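Local coordinates for protein cysteine synthase (Fusobacterium nucleatum subsp. nucleatum, PDB 5Z5C) that uses pyridoxal 5'-phosphate to produce hydrogen sulfide, probably by breaking down L-cysteine, and is assigned to the cysteine synthase family, at residues Y43-G47 / I83-M88; P72-T77 / T146-Q151; F152-S158 / D236-L242. All coordinates share one frame; numbering follows the deposited sequence.

Contact 1 of 3, residues Y43-G47 / I83-M88; sequences YNLTG and IAFSAM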
ATOM      1  N   TYR B  43       5.042  -1.890   1.167  1.00 26.73           N
ATOM      2  CA  TYR B  43       5.460  -0.552   1.587  1.00 26.52           C
ATOM      3  C   TYR B  43       6.273   0.167   0.443  1.00 27.17           C
ATOM      4  O   TYR B  43       7.453   0.519   0.607  1.00 27.52           O
ATOM      5  CB  TYR B  43       6.387  -0.646   2.796  1.00 26.10           C
ATOM      6  CG  TYR B  43       5.703  -1.067   4.108  1.00 25.91           C
ATOM      7  CD1 TYR B  43       5.332  -2.387   4.335  1.00 25.52           C
ATOM      8  CD2 TYR B  43       5.486  -0.147   5.127  1.00 25.46           C
ATOM      9  CE1 TYR B  43       4.736  -2.767   5.525  1.00 25.30           C
ATOM     10  CE2 TYR B  43       4.892  -0.523   6.323  1.00 25.18           C
ATOM     11  CZ  TYR B  43       4.515  -1.838   6.520  1.00 25.07           C
ATOM     12  OH  TYR B  43       3.931  -2.216   7.717  1.00 24.81           O
ATOM     13  N   ASN B  44       5.629   0.395  -0.685  1.00 27.37           N
ATOM     14  CA  ASN B  44       6.222   0.863  -1.908  1.00 27.79           C
ATOM     15  C   ASN B  44       5.202   1.722  -2.593  1.00 28.33           C
ATOM     16  O   ASN B  44       4.025   1.627  -2.280  1.00 27.99           O
ATOM     17  CB  ASN B  44       6.604  -0.324  -2.810  1.00 27.73           C
ATOM     18  CG  ASN B  44       8.016  -0.801  -2.559  1.00 27.91           C
ATOM     19  OD1 ASN B  44       8.961  -0.025  -2.755  1.00 28.24           O
ATOM     20  ND2 ASN B  44       8.182  -2.075  -2.148  1.00 27.39           N
ATOM     21  N   LEU B  45       5.631   2.517  -3.570  1.00 29.70           N
ATOM     22  CA  LEU B  45       4.747   3.471  -4.267  1.00 30.70           C
ATOM     23  C   LEU B  45       3.389   2.946  -4.662  1.00 30.73           C
ATOM     24  O   LEU B  45       2.424   3.584  -4.396  1.00 31.09           O
ATOM     25  CB  LEU B  45       5.434   4.036  -5.541  1.00 31.89           C
ATOM     26  CG  LEU B  45       4.674   5.084  -6.335  1.00 32.70           C
ATOM     27  CD1 LEU B  45       4.472   6.354  -5.514  1.00 32.77           C
ATOM     28  CD2 LEU B  45       5.414   5.400  -7.625  1.00 33.99           C
ATOM     29  N   THR B  46       3.323   1.830  -5.382  1.00 31.15           N
ATOM     30  CA  THR B  46       2.053   1.285  -5.877  1.00 31.11           C
ATOM     31  C   THR B  46       1.719  -0.025  -5.154  1.00 30.79           C
ATOM     32  O   THR B  46       0.854  -0.764  -5.590  1.00 31.29           O
ATOM     33  CB  THR B  46       2.047   1.048  -7.398  1.00 32.26           C
ATOM     34  OG1 THR B  46       2.988   0.029  -7.785  1.00 32.09           O
ATOM     35  CG2 THR B  46       2.296   2.378  -8.197  1.00 32.58           C
ATOM     36  N   GLY B  47       2.434  -0.322  -4.079  1.00 30.07           N
ATOM     37  CA  GLY B  47       2.124  -1.495  -3.236  1.00 30.09           C
ATOM     38  C   GLY B  47       2.874  -2.779  -3.575  1.00 30.14           C
ATOM     39  O   GLY B  47       2.497  -3.806  -3.034  1.00 29.92           O
ATOM     40  N   ILE B  83       1.381  -1.794 -13.427  1.00 37.82           N
ATOM     41  CA  ILE B  83       1.007  -0.806 -12.418  1.00 36.95           C
ATOM     42  C   ILE B  83       2.227   0.079 -12.106  1.00 36.00           C
ATOM     43  O   ILE B  83       2.130   1.286 -12.157  1.00 36.31           O
ATOM     44  CB  ILE B  83       0.424  -1.469 -11.138  1.00 36.61           C
ATOM     45  CG1 ILE B  83      -0.919  -2.159 -11.431  1.00 37.29           C
ATOM     46  CG2 ILE B  83       0.190  -0.436 -10.055  1.00 36.11           C
ATOM     47  CD1 ILE B  83      -1.421  -3.097 -10.326  1.00 36.60           C
ATOM     48  N   ALA B  84       3.371  -0.538 -11.867  1.00 35.35           N
ATOM     49  CA  ALA B  84       4.593   0.154 -11.468  1.00 35.23           C
ATOM     50  C   ALA B  84       5.205   1.087 -12.539  1.00 36.20           C
ATOM     51  O   ALA B  84       5.617   2.217 -12.239  1.00 35.28           O
ATOM     52  CB  ALA B  84       5.618  -0.875 -11.023  1.00 34.55           C
ATOM     53  N   PHE B  85       5.290   0.585 -13.785  1.00 37.68           N
ATOM     54  CA  PHE B  85       5.744   1.412 -14.888  1.00 39.34           C
ATOM     55  C   PHE B  85       4.707   2.478 -15.203  1.00 39.63           C
ATOM     56  O   PHE B  85       5.090   3.583 -15.562  1.00 40.76           O
ATOM     57  CB  PHE B  85       6.072   0.591 -16.179  1.00 40.44           C
ATOM     58  CG  PHE B  85       7.432  -0.065 -16.143  1.00 40.89           C
ATOM     59  CD1 PHE B  85       8.575   0.676 -16.368  1.00 41.36           C
ATOM     60  CD2 PHE B  85       7.568  -1.407 -15.788  1.00 41.71           C
ATOM     61  CE1 PHE B  85       9.831   0.083 -16.316  1.00 41.78           C
ATOM     62  CE2 PHE B  85       8.824  -2.014 -15.752  1.00 41.86           C
ATOM     63  CZ  PHE B  85       9.955  -1.266 -16.019  1.00 41.72           C
ATOM     64  N   SER B  86       3.407   2.162 -15.122  1.00 39.13           N
ATOM     65  CA  SER B  86       2.397   3.197 -15.366  1.00 39.28           C
ATOM     66  C   SER B  86       2.608   4.403 -14.423  1.00 38.95           C
ATOM     67  O   SER B  86       2.723   5.562 -14.875  1.00 38.54           O
ATOM     68  CB  SER B  86       0.987   2.658 -15.242  1.00 39.15           C
ATOM     69  OG  SER B  86       0.746   1.659 -16.217  1.00 39.86           O
ATOM     70  N   ALA B  87       2.733   4.122 -13.129  1.00 37.47           N
ATOM     71  CA  ALA B  87       2.937   5.202 -12.138  1.00 37.59           C
ATOM     72  C   ALA B  87       4.271   5.936 -12.277  1.00 38.27           C
ATOM     73  O   ALA B  87       4.304   7.166 -12.268  1.00 38.13           O
ATOM     74  CB  ALA B  87       2.794   4.659 -10.714  1.00 36.20           C
ATOM     75  N   MET B  88       5.371   5.193 -12.363  1.00 39.77           N
ATOM     76  CA  MET B  88       6.703   5.810 -12.426  1.00 41.23           C
ATOM     77  C   MET B  88       6.918   6.462 -13.789  1.00 41.62           C
ATOM     78  O   MET B  88       7.520   7.530 -13.881  1.00 41.15           O
ATOM     79  CB  MET B  88       7.798   4.785 -12.073  1.00 43.16           C
ATOM     80  CG  MET B  88       9.190   5.384 -11.870  1.00 45.01           C
ATOM     81  SD  MET B  88       9.341   6.815 -10.763  1.00 47.99           S
ATOM     82  CE  MET B  88       9.134   6.032  -9.165  1.00 46.58           C
TER

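Contact 2 of 3, residues P72-T77 / T146-Q151; sequences PIVEAT and TYLPSQ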
ATOM      1  N   PRO B  72       7.527   7.233 -25.273  1.00 53.96           N
ATOM      2  CA  PRO B  72       6.617   6.246 -24.717  1.00 52.46           C
ATOM      3  C   PRO B  72       7.320   5.012 -24.114  1.00 51.45           C
ATOM      4  O   PRO B  72       8.271   4.470 -24.700  1.00 49.82           O
ATOM      5  CB  PRO B  72       5.769   5.836 -25.927  1.00 53.20           C
ATOM      6  CG  PRO B  72       6.649   6.074 -27.105  1.00 54.77           C
ATOM      7  CD  PRO B  72       7.392   7.331 -26.746  1.00 55.00           C
ATOM      8  N   ILE B  73       6.825   4.578 -22.953  1.00 50.74           N
ATOM      9  CA  ILE B  73       7.242   3.331 -22.333  1.00 50.36           C
ATOM     10  C   ILE B  73       6.165   2.301 -22.674  1.00 50.37           C
ATOM     11  O   ILE B  73       4.976   2.514 -22.425  1.00 50.81           O
ATOM     12  CB  ILE B  73       7.388   3.475 -20.820  1.00 50.08           C
ATOM     13  CG1 ILE B  73       8.400   4.591 -20.475  1.00 50.45           C
ATOM     14  CG2 ILE B  73       7.787   2.133 -20.199  1.00 49.36           C
ATOM     15  CD1 ILE B  73       8.280   5.101 -19.040  1.00 49.85           C
ATOM     16  N   VAL B  74       6.585   1.192 -23.250  1.00 50.32           N
ATOM     17  CA  VAL B  74       5.658   0.212 -23.785  1.00 51.73           C
ATOM     18  C   VAL B  74       5.987  -1.185 -23.264  1.00 51.89           C
ATOM     19  O   VAL B  74       7.127  -1.589 -23.334  1.00 51.39           O
ATOM     20  CB  VAL B  74       5.736   0.192 -25.322  1.00 52.76           C
ATOM     21  CG1 VAL B  74       4.675  -0.749 -25.890  1.00 53.00           C
ATOM     22  CG2 VAL B  74       5.563   1.604 -25.875  1.00 53.82           C
ATOM     23  N   GLU B  75       4.976  -1.923 -22.802  1.00 52.91           N
ATOM     24  CA  GLU B  75       5.183  -3.261 -22.181  1.00 53.00           C
ATOM     25  C   GLU B  75       3.909  -4.110 -22.314  1.00 53.08           C
ATOM     26  O   GLU B  75       2.818  -3.595 -22.643  1.00 54.22           O
ATOM     27  CB  GLU B  75       5.637  -3.092 -20.714  1.00 53.22           C
ATOM     28  CG  GLU B  75       5.916  -4.343 -19.851  1.00 52.98           C
ATOM     29  CD  GLU B  75       7.009  -5.232 -20.415  1.00 53.20           C
ATOM     30  OE1 GLU B  75       6.877  -5.673 -21.574  1.00 54.88           O
ATOM     31  OE2 GLU B  75       8.005  -5.481 -19.708  1.00 52.83           O
ATOM     32  N   ALA B  76       4.078  -5.418 -22.150  1.00 53.15           N
ATOM     33  CA  ALA B  76       2.973  -6.379 -22.125  1.00 53.43           C
ATOM     34  C   ALA B  76       2.916  -7.026 -20.733  1.00 52.08           C
ATOM     35  O   ALA B  76       3.879  -7.628 -20.313  1.00 52.94           O
ATOM     36  CB  ALA B  76       3.172  -7.436 -23.203  1.00 55.03           C
ATOM     37  N   THR B  77       1.779  -6.869 -20.048  1.00 51.28           N
ATOM     38  CA  THR B  77       1.547  -7.285 -18.641  1.00 49.73           C
ATOM     39  C   THR B  77       0.096  -6.903 -18.283  1.00 48.80           C
ATOM     40  O   THR B  77      -0.524  -6.017 -18.917  1.00 47.83           O
ATOM     41  CB  THR B  77       2.531  -6.608 -17.649  1.00 49.45           C
ATOM     42  OG1 THR B  77       2.183  -6.934 -16.297  1.00 50.32           O
ATOM     43  CG2 THR B  77       2.488  -5.058 -17.788  1.00 50.12           C
ATOM     44  N   THR B 146      10.663   4.736 -28.636  1.00 61.28           N
ATOM     45  CA  THR B 146      10.065   3.803 -27.709  1.00 60.48           C
ATOM     46  C   THR B 146      11.093   3.179 -26.764  1.00 59.76           C
ATOM     47  O   THR B 146      12.111   2.631 -27.214  1.00 58.66           O
ATOM     48  CB  THR B 146       9.338   2.663 -28.454  1.00 60.21           C
ATOM     49  OG1 THR B 146       8.188   3.180 -29.117  1.00 60.55           O
ATOM     50  CG2 THR B 146       8.868   1.561 -27.488  1.00 59.54           C
ATOM     51  N   TYR B 147      10.826   3.255 -25.461  1.00 58.16           N
ATOM     52  CA  TYR B 147      11.516   2.362 -24.531  1.00 57.10           C
ATOM     53  C   TYR B 147      10.686   1.122 -24.188  1.00 56.45           C
ATOM     54  O   TYR B 147       9.520   1.235 -23.805  1.00 56.13           O
ATOM     55  CB  TYR B 147      11.931   3.084 -23.257  1.00 56.79           C
ATOM     56  CG  TYR B 147      12.824   2.270 -22.378  1.00 55.59           C
ATOM     57  CD1 TYR B 147      14.172   2.122 -22.674  1.00 55.29           C
ATOM     58  CD2 TYR B 147      12.323   1.627 -21.252  1.00 55.28           C
ATOM     59  CE1 TYR B 147      15.008   1.358 -21.863  1.00 54.60           C
ATOM     60  CE2 TYR B 147      13.148   0.858 -20.436  1.00 53.98           C
ATOM     61  CZ  TYR B 147      14.487   0.731 -20.746  1.00 54.35           C
ATOM     62  OH  TYR B 147      15.303  -0.029 -19.939  1.00 53.41           O
ATOM     63  N   LEU B 148      11.323  -0.045 -24.323  1.00 55.55           N
ATOM     64  CA  LEU B 148      10.737  -1.345 -23.998  1.00 55.43           C
ATOM     65  C   LEU B 148      11.389  -1.829 -22.718  1.00 53.64           C
ATOM     66  O   LEU B 148      12.568  -2.091 -22.708  1.00 53.75           O
ATOM     67  CB  LEU B 148      11.005  -2.366 -25.115  1.00 56.90           C
ATOM     68  CG  LEU B 148      10.234  -2.179 -26.425  1.00 58.58           C
ATOM     69  CD1 LEU B 148      10.828  -3.054 -27.528  1.00 59.88           C
ATOM     70  CD2 LEU B 148       8.748  -2.480 -26.232  1.00 58.25           C
ATOM     71  N   PRO B 149      10.645  -1.883 -21.606  1.00 52.37           N
ATOM     72  CA  PRO B 149      11.237  -2.466 -20.387  1.00 51.53           C
ATOM     73  C   PRO B 149      11.739  -3.901 -20.524  1.00 50.98           C
ATOM     74  O   PRO B 149      12.721  -4.247 -19.870  1.00 48.96           O
ATOM     75  CB  PRO B 149      10.085  -2.401 -19.385  1.00 50.65           C
ATOM     76  CG  PRO B 149       9.330  -1.176 -19.801  1.00 51.05           C
ATOM     77  CD  PRO B 149       9.355  -1.228 -21.310  1.00 52.16           C
ATOM     78  N   SER B 150      11.049  -4.708 -21.338  1.00 51.74           N
ATOM     79  CA  SER B 150      11.485  -6.071 -21.699  1.00 52.99           C
ATOM     80  C   SER B 150      11.731  -6.911 -20.435  1.00 52.54           C
ATOM     81  O   SER B 150      12.758  -7.572 -20.285  1.00 51.97           O
ATOM     82  CB  SER B 150      12.744  -6.031 -22.583  1.00 54.00           C
ATOM     83  OG  SER B 150      12.581  -5.079 -23.617  1.00 55.49           O
ATOM     84  N   GLN B 151      10.737  -6.858 -19.548  1.00 51.94           N
ATOM     85  CA  GLN B 151      10.850  -7.290 -18.158  1.00 50.74           C
ATOM     86  C   GLN B 151      11.363  -8.721 -18.078  1.00 49.60           C
ATOM     87  O   GLN B 151      12.203  -8.999 -17.252  1.00 46.80           O
ATOM     88  CB  GLN B 151       9.496  -7.147 -17.421  1.00 49.94           C
ATOM     89  CG  GLN B 151       8.354  -8.006 -18.005  1.00 50.86           C
ATOM     90  CD  GLN B 151       7.050  -7.891 -17.246  1.00 50.92           C
ATOM     91  OE1 GLN B 151       7.026  -7.958 -16.006  1.00 47.96           O
ATOM     92  NE2 GLN B 151       5.948  -7.700 -17.994  1.00 52.60           N
TER

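Contact 3 of 3, residues F152-S158 / D236-L242; sequences FSNLYNS and DEFIPDL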
ATOM      1  N   PHE B 152      10.869  -9.584 -18.968  1.00 50.06           N
ATOM      2  CA  PHE B 152      11.250 -10.995 -19.006  1.00 52.30           C
ATOM      3  C   PHE B 152      12.702 -11.296 -19.483  1.00 52.70           C
ATOM      4  O   PHE B 152      13.190 -12.407 -19.281  1.00 53.13           O
ATOM      5  CB  PHE B 152      10.230 -11.792 -19.843  1.00 53.93           C
ATOM      6  CG  PHE B 152       8.885 -11.950 -19.176  1.00 53.63           C
ATOM      7  CD1 PHE B 152       8.727 -12.807 -18.089  1.00 53.84           C
ATOM      8  CD2 PHE B 152       7.778 -11.267 -19.646  1.00 54.42           C
ATOM      9  CE1 PHE B 152       7.490 -12.959 -17.465  1.00 53.28           C
ATOM     10  CE2 PHE B 152       6.545 -11.414 -19.031  1.00 54.34           C
ATOM     11  CZ  PHE B 152       6.401 -12.259 -17.934  1.00 53.30           C
ATOM     12  N   SER B 153      13.378 -10.317 -20.092  1.00 52.34           N
ATOM     13  CA  SER B 153      14.771 -10.477 -20.561  1.00 51.83           C
ATOM     14  C   SER B 153      15.751  -9.387 -20.115  1.00 51.23           C
ATOM     15  O   SER B 153      16.941  -9.538 -20.332  1.00 51.83           O
ATOM     16  CB  SER B 153      14.780 -10.516 -22.103  1.00 51.92           C
ATOM     17  OG  SER B 153      14.120  -9.388 -22.653  1.00 52.31           O
ATOM     18  N   ASN B 154      15.279  -8.291 -19.517  1.00 49.47           N
ATOM     19  CA  ASN B 154      16.130  -7.115 -19.287  1.00 48.90           C
ATOM     20  C   ASN B 154      16.962  -7.321 -17.999  1.00 48.10           C
ATOM     21  O   ASN B 154      16.413  -7.537 -16.920  1.00 47.32           O
ATOM     22  CB  ASN B 154      15.241  -5.834 -19.232  1.00 48.53           C
ATOM     23  CG  ASN B 154      16.043  -4.549 -19.157  1.00 48.71           C
ATOM     24  OD1 ASN B 154      17.240  -4.561 -18.862  1.00 48.50           O
ATOM     25  ND2 ASN B 154      15.374  -3.411 -19.422  1.00 49.31           N
ATOM     26  N   LEU B 155      18.293  -7.272 -18.126  1.00 48.05           N
ATOM     27  CA  LEU B 155      19.201  -7.385 -16.965  1.00 47.54           C
ATOM     28  C   LEU B 155      19.043  -6.312 -15.879  1.00 45.05           C
ATOM     29  O   LEU B 155      19.383  -6.541 -14.713  1.00 43.57           O
ATOM     30  CB  LEU B 155      20.670  -7.424 -17.439  1.00 49.74           C
ATOM     31  CG  LEU B 155      21.175  -8.778 -17.989  1.00 51.02           C
ATOM     32  CD1 LEU B 155      22.657  -8.705 -18.355  1.00 52.54           C
ATOM     33  CD2 LEU B 155      20.936  -9.906 -16.991  1.00 50.76           C
ATOM     34  N   TYR B 156      18.559  -5.135 -16.275  1.00 44.87           N
ATOM     35  CA  TYR B 156      18.249  -4.057 -15.327  1.00 43.73           C
ATOM     36  C   TYR B 156      17.257  -4.559 -14.230  1.00 41.81           C
ATOM     37  O   TYR B 156      17.320  -4.114 -13.096  1.00 41.12           O
ATOM     38  CB  TYR B 156      17.641  -2.852 -16.054  1.00 44.33           C
ATOM     39  CG  TYR B 156      18.633  -2.090 -16.977  1.00 45.31           C
ATOM     40  CD1 TYR B 156      19.902  -2.590 -17.244  1.00 45.97           C
ATOM     41  CD2 TYR B 156      18.268  -0.888 -17.566  1.00 46.16           C
ATOM     42  CE1 TYR B 156      20.785  -1.904 -18.075  1.00 46.92           C
ATOM     43  CE2 TYR B 156      19.139  -0.195 -18.394  1.00 46.93           C
ATOM     44  CZ  TYR B 156      20.395  -0.708 -18.645  1.00 47.65           C
ATOM     45  OH  TYR B 156      21.253  -0.016 -19.467  1.00 47.88           O
ATOM     46  N   ASN B 157      16.358  -5.465 -14.607  1.00 40.88           N
ATOM     47  CA  ASN B 157      15.407  -6.081 -13.711  1.00 40.34           C
ATOM     48  C   ASN B 157      16.114  -6.856 -12.568  1.00 40.48           C
ATOM     49  O   ASN B 157      16.034  -6.449 -11.396  1.00 40.46           O
ATOM     50  CB  ASN B 157      14.452  -6.949 -14.519  1.00 39.94           C
ATOM     51  CG  ASN B 157      13.399  -7.630 -13.678  1.00 39.18           C
ATOM     52  OD1 ASN B 157      13.441  -7.587 -12.458  1.00 38.72           O
ATOM     53  ND2 ASN B 157      12.444  -8.264 -14.334  1.00 39.01           N
ATOM     54  N   SER B 158      16.851  -7.913 -12.895  1.00 40.34           N
ATOM     55  CA  SER B 158      17.604  -8.631 -11.888  1.00 40.30           C
ATOM     56  C   SER B 158      18.570  -7.724 -11.143  1.00 39.85           C
ATOM     57  O   SER B 158      18.718  -7.865  -9.921  1.00 39.52           O
ATOM     58  CB  SER B 158      18.345  -9.881 -12.456  1.00 41.09           C
ATOM     59  OG  SER B 158      19.302  -9.533 -13.439  1.00 42.92           O
ATOM     60  N   ASP B 236       3.436 -17.358 -15.549  1.00 61.38           N
ATOM     61  CA  ASP B 236       2.277 -17.103 -16.385  1.00 70.22           C
ATOM     62  C   ASP B 236       2.507 -17.415 -17.879  1.00 74.27           C
ATOM     63  O   ASP B 236       1.587 -17.191 -18.674  1.00 74.78           O
ATOM     64  CB  ASP B 236       1.814 -15.657 -16.194  1.00 73.55           C
ATOM     65  CG  ASP B 236       2.762 -14.642 -16.812  1.00 78.03           C
ATOM     66  OD1 ASP B 236       3.860 -15.054 -17.295  1.00 79.65           O
ATOM     67  OD2 ASP B 236       2.419 -13.432 -16.810  1.00 79.83           O
ATOM     68  N   GLU B 237       3.695 -17.917 -18.269  1.00 77.92           N
ATOM     69  CA  GLU B 237       4.039 -17.953 -19.700  1.00 82.75           C
ATOM     70  C   GLU B 237       5.078 -18.973 -20.213  1.00 83.70           C
ATOM     71  O   GLU B 237       4.787 -19.709 -21.151  1.00 86.34           O
ATOM     72  CB  GLU B 237       4.437 -16.536 -20.170  1.00 86.45           C
ATOM     73  CG  GLU B 237       3.973 -16.207 -21.585  1.00 90.99           C
ATOM     74  CD  GLU B 237       2.470 -16.008 -21.679  1.00 93.62           C
ATOM     75  OE1 GLU B 237       1.919 -15.230 -20.873  1.00 97.98           O
ATOM     76  OE2 GLU B 237       1.838 -16.631 -22.561  1.00 96.10           O
ATOM     77  N   PHE B 238       6.280 -18.976 -19.652  1.00 83.35           N
ATOM     78  CA  PHE B 238       7.433 -19.759 -20.173  1.00 83.91           C
ATOM     79  C   PHE B 238       8.592 -19.460 -19.234  1.00 77.77           C
ATOM     80  O   PHE B 238       8.604 -18.381 -18.675  1.00 75.54           O
ATOM     81  CB  PHE B 238       7.775 -19.409 -21.666  1.00 91.24           C
ATOM     82  CG  PHE B 238       8.454 -18.046 -21.900  1.00 96.68           C
ATOM     83  CD1 PHE B 238       8.081 -16.896 -21.164  1.00 98.01           C
ATOM     84  CD2 PHE B 238       9.433 -17.901 -22.902  1.00 99.57           C
ATOM     85  CE1 PHE B 238       8.705 -15.669 -21.387  1.00 99.05           C
ATOM     86  CE2 PHE B 238      10.050 -16.666 -23.130  1.00101.16           C
ATOM     87  CZ  PHE B 238       9.685 -15.552 -22.371  1.00100.95           C
ATOM     88  N   ILE B 239       9.531 -20.385 -19.000  1.00 75.84           N
ATOM     89  CA  ILE B 239      10.733 -19.994 -18.208  1.00 72.52           C
ATOM     90  C   ILE B 239      11.246 -18.725 -18.881  1.00 70.54           C
ATOM     91  O   ILE B 239      11.542 -18.759 -20.069  1.00 73.28           O
ATOM     92  CB  ILE B 239      11.919 -21.014 -18.113  1.00 72.84           C
ATOM     93  CG1 ILE B 239      11.941 -22.030 -19.251  1.00 73.42           C
ATOM     94  CG2 ILE B 239      11.946 -21.727 -16.765  1.00 72.47           C
ATOM     95  CD1 ILE B 239      13.158 -22.935 -19.220  1.00 73.83           C
ATOM     96  N   PRO B 240      11.279 -17.590 -18.161  1.00 65.77           N
ATOM     97  CA  PRO B 240      11.769 -16.436 -18.892  1.00 64.77           C
ATOM     98  C   PRO B 240      13.274 -16.491 -19.079  1.00 62.65           C
ATOM     99  O   PRO B 240      13.988 -17.054 -18.257  1.00 58.64           O
ATOM    100  CB  PRO B 240      11.372 -15.256 -18.005  1.00 63.95           C
ATOM    101  CG  PRO B 240      11.309 -15.833 -16.647  1.00 62.98           C
ATOM    102  CD  PRO B 240      10.806 -17.227 -16.815  1.00 63.85           C
ATOM    103  N   ASP B 241      13.708 -15.895 -20.173  1.00 62.90           N
ATOM    104  CA  ASP B 241      15.109 -15.705 -20.524  1.00 64.16           C
ATOM    105  C   ASP B 241      15.997 -15.274 -19.331  1.00 61.04           C
ATOM    106  O   ASP B 241      17.117 -15.754 -19.201  1.00 58.11           O
ATOM    107  CB  ASP B 241      15.135 -14.710 -21.694  1.00 67.77           C
ATOM    108  CG  ASP B 241      16.530 -14.327 -22.151  1.00 70.96           C
ATOM    109  OD1 ASP B 241      17.316 -13.827 -21.315  1.00 75.64           O
ATOM    110  OD2 ASP B 241      16.812 -14.442 -23.366  1.00 72.06           O
ATOM    111  N   LEU B 242      15.496 -14.377 -18.478  1.00 59.16           N
ATOM    112  CA  LEU B 242      16.224 -13.942 -17.266  1.00 58.37           C
ATOM    113  C   LEU B 242      16.590 -15.064 -16.313  1.00 56.62           C
ATOM    114  O   LEU B 242      17.639 -15.017 -15.681  1.00 56.51           O
ATOM    115  CB  LEU B 242      15.404 -12.925 -16.432  1.00 59.13           C
ATOM    116  CG  LEU B 242      15.605 -11.422 -16.602  1.00 59.70           C
ATOM    117  CD1 LEU B 242      14.812 -10.676 -15.522  1.00 59.05           C
ATOM    118  CD2 LEU B 242      17.085 -11.047 -16.534  1.00 59.86           C
TER

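Contact 1 of 3, residues Y43-G47 / I83-M88
Thr46 and Leu45 are held against helix 80-91 by a type I beta turn from Asn44 to Gly47, closed by the bond from Gly47 N to Asn44 O, with the CA atoms of Thr46 and Ala84 6.2 Å apart. Thr46 stands over the helical turn made by Ile83, Ala84 and Ala87. Its CB lies 3.6 Å from Ile83 CG2, the branch that leaves the helix anti to its own backbone N. The methyl CG2 of Thr46 meets Ala87 CB at 3.4 Å, tighter than an ordinary carbon contact, and the alanine's single methyl suits so close an approach. With chi1 at 65°, OG1 of Thr46 lies between the backbone N and the carbonyl carbon of its own residue; it passes Ala84 CA at 4.0 Å and finds its polar partner in Asp51 of helix 50-57. Leu45 reaches the next part of the helix with one branch. Its CD2 lies 4.1 Å from Ala87 CB and also touches Met88 CE; the Leu45 and Met88 side chains cross at about a right angle, and the bends at chi2 and chi3 turn the Met88 methyl toward Leu45. Gly47 has a positive phi of 93°, where a CB would press on the preceding carbonyl oxygen, so glycine fits the end of the turn. Tyr43 and Leu45 also pack on Leu45 and Tyr43 of the second subunit, so the loop lies at the dimer interface. Across the two segments the contact is mainly one of methyl groups: threonine serves by having two chemically different branches, a methyl for the helix and a hydroxyl satisfied by Asp51 in a buried setting.

Contact 2 of 3, residues P72-T77 / T146-Q151
Backbone hydrogen bonds join Pro72 to Tyr147 and Tyr147 to Val74, as two segments running in roughly the same direction pair at Ile73 and Tyr147. Tyr147 N donates to Pro72 O at 2.9 Å, and Tyr147 O receives Val74 N at 3.0 Å. Proline, lacking an N-H, loses nothing here, since only its oxygen is used. CA-H...O contacts, from Thr146 CA to Pro72 O and from Ile73 CA to Tyr147 O, accompany the pair. Strand 73-76 is the edge of the parallel sheet formed with strands 96-101 and 120-122 in this PLP-dependent fold, and the segment 146-151 lies along its other side, extending it by a single bridge. Apolar groups fill in around this bridge. Val74 CG2 meets Thr146 CG2 at 3.7 Å, and Leu148 CD2 swings back to within 4.1 Å of Val74 CB. The ring of Pro149 crosses the Ile73 side chain at about a right angle and brings its CG to 3.7 Å from Ile73 CG2, while Pro149 CD lies 3.0 Å from Val74 O. The polar side-chain contact belongs to Glu75. Its CG leaves anti to the backbone N (chi1 180°) and the chain bends at chi2, so that the carboxylate curls back to two amides: OE1 takes Ala76 N of its own strand on the anti side, while Glu75 OE2 receives Gln151 N at 3.1 Å through its syn lone pair. One buried carboxylate thus serves both segments. The aliphatic part of Gln151 lies against the same oxygen, and its own OE1 bonds to Thr81 OG1, near the cofactor-binding Thr189.

Contact 3 of 3, residues F152-S158 / D236-L242
Leu242 packs into the chain around Phe152 and the start of helix 155-163, and its side chain can be traced outward from CB. Leu242 CB lies 3.6 Å from Phe152 O, the same oxygen that accepts the bond from Leu242 N at 3.1 Å. Leu242 CG stays near Phe152 O and draws toward Asn154 O. There the branches part: Leu242 CD1 touches Asn157 ND2 at 3.6 Å, and Leu242 CD2 turns to Asn154 O, with Leu155 CD2 at 4.0 Å and Ser158 OG also near. Leucine suits the place because two methyls can spread over the first turn of a helix. Asn154 caps that turn: its OD1 accepts Tyr156 N from above the carbonyl plane, and its ND2 is bonded to Pro149 O. Farther back, at the start of the segment, Phe152 extends its ring toward the segment 236-242. Phe152 CD1 meets Pro240 CB at 3.6 Å, the proline lying at the ring's edge near its plane, while Phe152 CZ comes obliquely to Asp236 OD1 at 3.8 Å, the ring and carboxylate planes 42° apart. Phe238 adds CE1 near Phe152 CG, which sits at the edge of the Phe238 ring. The CG of Asn157 lies anti to its backbone N (chi1 -179°), which carries the amide toward Thr189, a PLP-binding residue; ND2 bonds to Thr189 OG1 and to Gln151 O. The contact therefore joins the N-terminal end of helix 155-163 to the loop between helix 219-222 and strand 252-254, with Asn157 also touching Met53 of helix 50-57, the Asn157 side chain being about 5 Å from the PLP at the nearest atoms.

Overall arrangement
From the N terminus, the chain first passes the turn 43-47, then strand 73-76 and helix 80-91, whose residues 83-88 close contact 1. Contact 2 starts on that strand, before contact 1 is closed, and ends at 146-151, so contacts 1 and 2 cross. They also touch, Phe85 of the helix lying on Pro149 and Ile73. Contact 3 follows in series, opening directly after Gln151 and closing a long loop at 236-242; it shares the continuous stretch 146-158 with contact 2, and side-chain-to-backbone bonds join the two. Together the three tie the dimer-interface loop and the small parallel sheet to the later loops beside the PLP site.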